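Local coordinates for protein glycerol-3-phosphate dehydrogenase [NAD(P)+] (Coxiella burnetii, PDB 3K96) that probably catalyses the NAD(P)H-dependent reduction of dihydroxyacetone phosphate to sn-glycerol 3-phosphate, the precursor for phospholipid synthesis, at residues 168-181 with 197-209. Sequence-based numbering, arbitrary orientation.
Sequences VAANLPTAVSLASN and RFRVYKNDDMIGV
Thr174 to Leu178 pair with Phe198 to Lys202 as neighbouring parallel strands at one end of the chain's mixed sheet, connected through helix 183-193 as a beta-alpha-beta unit. A ladder of backbone hydrogen bonds, from Thr174 N–Arg197 O to Asn203 N–Leu178 O, joins them. Before the strands begin, Arg197 bends at chi2 and chi3 (-82° and -85°) and folds back over the loop 171-173, where Asn171 ends helix 165-169 in a Schellman motif: its NE meets Asn171 O at 2.8 Å, in the guanidinium plane and almost straight, while Pro173 CD lies over one guanidinium face, 3.6 Å from Arg197 NH2. On one face of the sheet, Phe198 CG stands anti to the backbone N (chi1 -172°), and Phe198 CD1, CE1 and CZ lie 4.0 Å from Val168 CG1, Thr174 CG2 and Val176 CG2 respectively; helix 39-49 packs on this ring through Trp40, a predicted NADPH-binding residue. Further along, Leu178 CB presses tightly on Val200 CG1 (3.5 Å). On the other face, beside Leu264, Ala175 CB meets the edge of the Tyr201 ring at CE2, and Ala179 CB packs against Met206 and Val209 of the following helix. A water donates to Tyr201 O at 3.0 Å and also hydrogen-bonds Ser177 OG.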
loop_
_atom_site.group_PDB
_atom_site.type_symbol
_atom_site.label_atom_id
_atom_site.label_comp_id
_atom_site.label_asym_id
_atom_site.label_seq_id
_atom_site.Cartn_x
_atom_site.Cartn_y
_atom_site.Cartn_z
ATOM N N VAL A 168 -14.795 -9.308 -8.137
ATOM C CA VAL A 168 -15.783 -9.966 -7.286
ATOM C C VAL A 168 -16.721 -10.763 -8.204
ATOM O O VAL A 168 -16.962 -11.932 -7.954
ATOM C CB VAL A 168 -16.552 -8.971 -6.405
ATOM C CG1 VAL A 168 -17.797 -9.660 -5.728
ATOM C CG2 VAL A 168 -15.602 -8.352 -5.388
ATOM N N ALA A 169 -17.190 -10.155 -9.291
ATOM C CA ALA A 169 -18.084 -10.863 -10.231
ATOM C C ALA A 169 -17.408 -12.108 -10.788
ATOM O O ALA A 169 -18.065 -13.133 -11.012
ATOM C CB ALA A 169 -18.541 -9.941 -11.383
ATOM N N ALA A 170 -16.084 -12.024 -10.990
ATOM C CA ALA A 170 -15.308 -13.138 -11.504
ATOM C C ALA A 170 -14.999 -14.150 -10.430
ATOM O O ALA A 170 -14.373 -15.157 -10.699
ATOM C CB ALA A 170 -13.988 -12.630 -12.177
ATOM N N ASN A 171 -15.422 -13.878 -9.208
ATOM C CA ASN A 171 -15.209 -14.787 -8.093
ATOM C C ASN A 171 -13.733 -14.952 -7.692
ATOM O O ASN A 171 -13.338 -16.007 -7.221
ATOM C CB ASN A 171 -15.837 -16.156 -8.362
ATOM C CG ASN A 171 -15.982 -16.993 -7.109
ATOM O OD1 ASN A 171 -16.341 -16.487 -6.051
ATOM N ND2 ASN A 171 -15.733 -18.286 -7.233
ATOM N N LEU A 172 -12.944 -13.900 -7.888
ATOM C CA LEU A 172 -11.551 -13.876 -7.434
ATOM C C LEU A 172 -11.535 -13.537 -5.924
ATOM O O LEU A 172 -12.413 -12.817 -5.449
ATOM C CB LEU A 172 -10.758 -12.850 -8.236
ATOM C CG LEU A 172 -10.575 -13.241 -9.700
ATOM C CD1 LEU A 172 -9.964 -12.108 -10.529
ATOM C CD2 LEU A 172 -9.738 -14.548 -9.848
ATOM N N PRO A 173 -10.547 -14.060 -5.161
ATOM C CA PRO A 173 -10.492 -13.833 -3.706
ATOM C C PRO A 173 -10.522 -12.366 -3.338
ATOM O O PRO A 173 -9.735 -11.557 -3.867
ATOM C CB PRO A 173 -9.166 -14.492 -3.291
ATOM C CG PRO A 173 -8.908 -15.501 -4.339
ATOM C CD PRO A 173 -9.396 -14.868 -5.610
ATOM N N THR A 174 -11.439 -12.045 -2.432
ATOM C CA THR A 174 -11.677 -10.697 -1.987
ATOM C C THR A 174 -11.947 -10.702 -0.506
ATOM O O THR A 174 -12.547 -11.664 0.022
ATOM C CB THR A 174 -12.905 -10.126 -2.716
ATOM O OG1 THR A 174 -12.623 -10.075 -4.124
ATOM C CG2 THR A 174 -13.261 -8.723 -2.209
ATOM N N ALA A 175 -11.494 -9.642 0.177
ATOM C CA ALA A 175 -11.729 -9.506 1.616
ATOM C C ALA A 175 -12.170 -8.083 1.913
ATOM O O ALA A 175 -11.566 -7.137 1.426
ATOM C CB ALA A 175 -10.475 -9.878 2.402
ATOM N N VAL A 176 -13.254 -7.936 2.686
ATOM C CA VAL A 176 -13.781 -6.633 3.061
ATOM C C VAL A 176 -14.142 -6.618 4.541
ATOM O O VAL A 176 -14.279 -7.668 5.175
ATOM C CB VAL A 176 -15.035 -6.234 2.263
ATOM C CG1 VAL A 176 -14.713 -6.030 0.779
ATOM C CG2 VAL A 176 -16.163 -7.288 2.463
ATOM N N SER A 177 -14.257 -5.421 5.105
ATOM C CA SER A 177 -14.652 -5.284 6.502
ATOM C C SER A 177 -16.139 -4.967 6.558
ATOM O O SER A 177 -16.699 -4.409 5.624
ATOM C CB SER A 177 -13.878 -4.159 7.195
ATOM O OG SER A 177 -12.477 -4.413 7.221
ATOM N N LEU A 178 -16.764 -5.335 7.662
ATOM C CA LEU A 178 -18.162 -5.010 7.887
ATOM C C LEU A 178 -18.316 -4.537 9.334
ATOM O O LEU A 178 -18.040 -5.283 10.278
ATOM C CB LEU A 178 -19.047 -6.199 7.573
ATOM C CG LEU A 178 -20.541 -5.931 7.584
ATOM C CD1 LEU A 178 -21.259 -6.927 6.661
ATOM C CD2 LEU A 178 -21.109 -5.952 9.000
ATOM N N ALA A 179 -18.685 -3.263 9.477
ATOM C CA ALA A 179 -18.903 -2.620 10.767
ATOM C C ALA A 179 -20.368 -2.271 10.936
ATOM O O ALA A 179 -21.013 -1.777 10.008
ATOM C CB ALA A 179 -18.056 -1.349 10.894
ATOM N N SER A 180 -20.865 -2.474 12.145
ATOM C CA SER A 180 -22.246 -2.252 12.464
ATOM C C SER A 180 -22.457 -1.698 13.858
ATOM O O SER A 180 -21.615 -1.835 14.728
ATOM C CB SER A 180 -22.985 -3.589 12.366
ATOM O OG SER A 180 -24.366 -3.410 12.603
ATOM N N ASN A 181 -23.593 -1.055 14.062
ATOM C CA ASN A 181 -23.973 -0.566 15.379
ATOM C C ASN A 181 -24.938 -1.581 16.049
ATOM O O ASN A 181 -25.509 -1.298 17.115
ATOM C CB ASN A 181 -24.686 0.788 15.260
ATOM C CG ASN A 181 -26.084 0.671 14.626
ATOM O OD1 ASN A 181 -26.452 -0.371 14.084
ATOM N ND2 ASN A 181 -26.857 1.761 14.682
ATOM N N ARG A 197 -14.590 -17.377 -1.476
ATOM C CA ARG A 197 -13.786 -16.361 -2.163
ATOM C C ARG A 197 -14.122 -14.924 -1.818
ATOM O O ARG A 197 -13.355 -14.021 -2.163
ATOM C CB ARG A 197 -13.949 -16.524 -3.669
ATOM C CG ARG A 197 -13.701 -17.921 -4.150
ATOM C CD ARG A 197 -12.256 -18.258 -4.352
ATOM N NE ARG A 197 -11.803 -17.844 -5.675
ATOM C CZ ARG A 197 -10.685 -18.269 -6.250
ATOM N NH1 ARG A 197 -9.899 -19.137 -5.630
ATOM N NH2 ARG A 197 -10.360 -17.839 -7.457
ATOM N N PHE A 198 -15.281 -14.699 -1.203
ATOM C CA PHE A 198 -15.691 -13.351 -0.783
ATOM C C PHE A 198 -15.819 -13.405 0.716
ATOM O O PHE A 198 -16.807 -13.930 1.256
ATOM C CB PHE A 198 -17.013 -12.927 -1.425
ATOM C CG PHE A 198 -17.367 -11.493 -1.170
ATOM C CD1 PHE A 198 -16.855 -10.490 -1.973
ATOM C CD2 PHE A 198 -18.170 -11.142 -0.105
ATOM C CE1 PHE A 198 -17.174 -9.155 -1.742
ATOM C CE2 PHE A 198 -18.498 -9.817 0.131
ATOM C CZ PHE A 198 -17.991 -8.819 -0.693
ATOM N N ARG A 199 -14.813 -12.864 1.389
ATOM C CA ARG A 199 -14.734 -12.950 2.826
ATOM C C ARG A 199 -14.994 -11.614 3.510
ATOM O O ARG A 199 -14.478 -10.577 3.095
ATOM C CB ARG A 199 -13.384 -13.536 3.202
ATOM C CG ARG A 199 -13.097 -14.817 2.425
ATOM C CD ARG A 199 -11.818 -15.512 2.854
ATOM N NE ARG A 199 -11.997 -16.246 4.103
ATOM C CZ ARG A 199 -12.582 -17.448 4.187
ATOM N NH1 ARG A 199 -12.707 -18.051 5.365
ATOM N NH2 ARG A 199 -13.054 -18.048 3.101
ATOM N N VAL A 200 -15.805 -11.669 4.566
ATOM C CA VAL A 200 -16.257 -10.481 5.279
ATOM C C VAL A 200 -15.867 -10.599 6.720
ATOM O O VAL A 200 -16.251 -11.547 7.394
ATOM C CB VAL A 200 -17.799 -10.348 5.163
ATOM C CG1 VAL A 200 -18.287 -9.120 5.877
ATOM C CG2 VAL A 200 -18.201 -10.319 3.706
ATOM N N TYR A 201 -15.093 -9.635 7.190
ATOM C CA TYR A 201 -14.599 -9.658 8.545
ATOM C C TYR A 201 -15.224 -8.562 9.415
ATOM O O TYR A 201 -15.280 -7.410 9.023
ATOM C CB TYR A 201 -13.078 -9.547 8.525
ATOM C CG TYR A 201 -12.438 -10.690 7.750
ATOM C CD1 TYR A 201 -12.295 -11.954 8.326
ATOM C CD2 TYR A 201 -11.986 -10.514 6.452
ATOM C CE1 TYR A 201 -11.718 -13.002 7.628
ATOM C CE2 TYR A 201 -11.394 -11.562 5.743
ATOM C CZ TYR A 201 -11.274 -12.808 6.331
ATOM O OH TYR A 201 -10.691 -13.861 5.642
ATOM N N LYS A 202 -15.720 -8.978 10.580
ATOM C CA LYS A 202 -16.332 -8.106 11.552
ATOM C C LYS A 202 -15.334 -7.034 11.971
ATOM O O LYS A 202 -14.153 -7.303 12.152
ATOM C CB LYS A 202 -16.764 -8.931 12.762
ATOM C CG LYS A 202 -17.533 -8.176 13.835
ATOM C CD LYS A 202 -17.999 -9.130 14.959
ATOM C CE LYS A 202 -18.992 -8.470 15.934
ATOM N NZ LYS A 202 -18.401 -7.473 16.869
ATOM N N ASN A 203 -15.831 -5.818 12.094
ATOM C CA ASN A 203 -15.046 -4.683 12.510
ATOM C C ASN A 203 -15.962 -3.866 13.432
ATOM O O ASN A 203 -17.148 -3.715 13.186
ATOM C CB ASN A 203 -14.527 -3.926 11.277
ATOM C CG ASN A 203 -13.856 -2.620 11.616
ATOM O OD1 ASN A 203 -14.389 -1.826 12.370
ATOM N ND2 ASN A 203 -12.713 -2.361 11.004
ATOM N N ASP A 204 -15.385 -3.379 14.516
ATOM C CA ASP A 204 -16.105 -2.663 15.546
ATOM C C ASP A 204 -16.100 -1.133 15.384
ATOM O O ASP A 204 -16.556 -0.423 16.270
ATOM C CB ASP A 204 -15.383 -2.945 16.879
ATOM C CG ASP A 204 -13.954 -2.300 16.937
ATOM O OD1 ASP A 204 -13.177 -2.410 15.954
ATOM O OD2 ASP A 204 -13.601 -1.686 17.976
ATOM N N ASP A 205 -15.622 -0.622 14.262
ATOM C CA ASP A 205 -15.430 0.808 14.126
ATOM C C ASP A 205 -16.102 1.400 12.909
ATOM O O ASP A 205 -15.443 1.772 11.936
ATOM C CB ASP A 205 -13.911 1.031 14.064
ATOM C CG ASP A 205 -13.524 2.478 13.864
ATOM O OD1 ASP A 205 -14.306 3.393 14.217
ATOM O OD2 ASP A 205 -12.403 2.690 13.355
ATOM N N MET A 206 -17.421 1.520 12.966
ATOM C CA MET A 206 -18.159 2.052 11.832
ATOM C C MET A 206 -17.643 3.443 11.412
ATOM O O MET A 206 -17.434 3.719 10.237
ATOM C CB MET A 206 -19.642 2.085 12.168
ATOM C CG MET A 206 -20.534 2.631 11.105
ATOM S SD MET A 206 -22.311 2.326 11.469
ATOM C CE MET A 206 -22.384 0.587 11.465
ATOM N N ILE A 207 -17.415 4.311 12.370
ATOM C CA ILE A 207 -16.996 5.657 12.023
ATOM C C ILE A 207 -15.625 5.676 11.335
ATOM O O ILE A 207 -15.456 6.367 10.351
ATOM C CB ILE A 207 -17.070 6.616 13.218
ATOM C CG1 ILE A 207 -16.837 8.033 12.748
ATOM C CG2 ILE A 207 -16.076 6.218 14.313
ATOM C CD1 ILE A 207 -17.516 9.054 13.611
ATOM N N GLY A 208 -14.689 4.875 11.814
ATOM C CA GLY A 208 -13.368 4.820 11.218
ATOM C C GLY A 208 -13.445 4.277 9.806
ATOM O O GLY A 208 -12.793 4.793 8.901
ATOM N N VAL A 209 -14.249 3.225 9.620
ATOM C CA VAL A 209 -14.431 2.617 8.316
ATOM C C VAL A 209 -15.005 3.638 7.325
ATOM O O VAL A 209 -14.539 3.759 6.186
ATOM C CB VAL A 209 -15.336 1.320 8.399
ATOM C CG1 VAL A 209 -15.758 0.858 7.023
ATOM C CG2 VAL A 209 -14.594 0.200 9.140
HETATM O O HOH W 1 -12.556 -6.278 9.385
#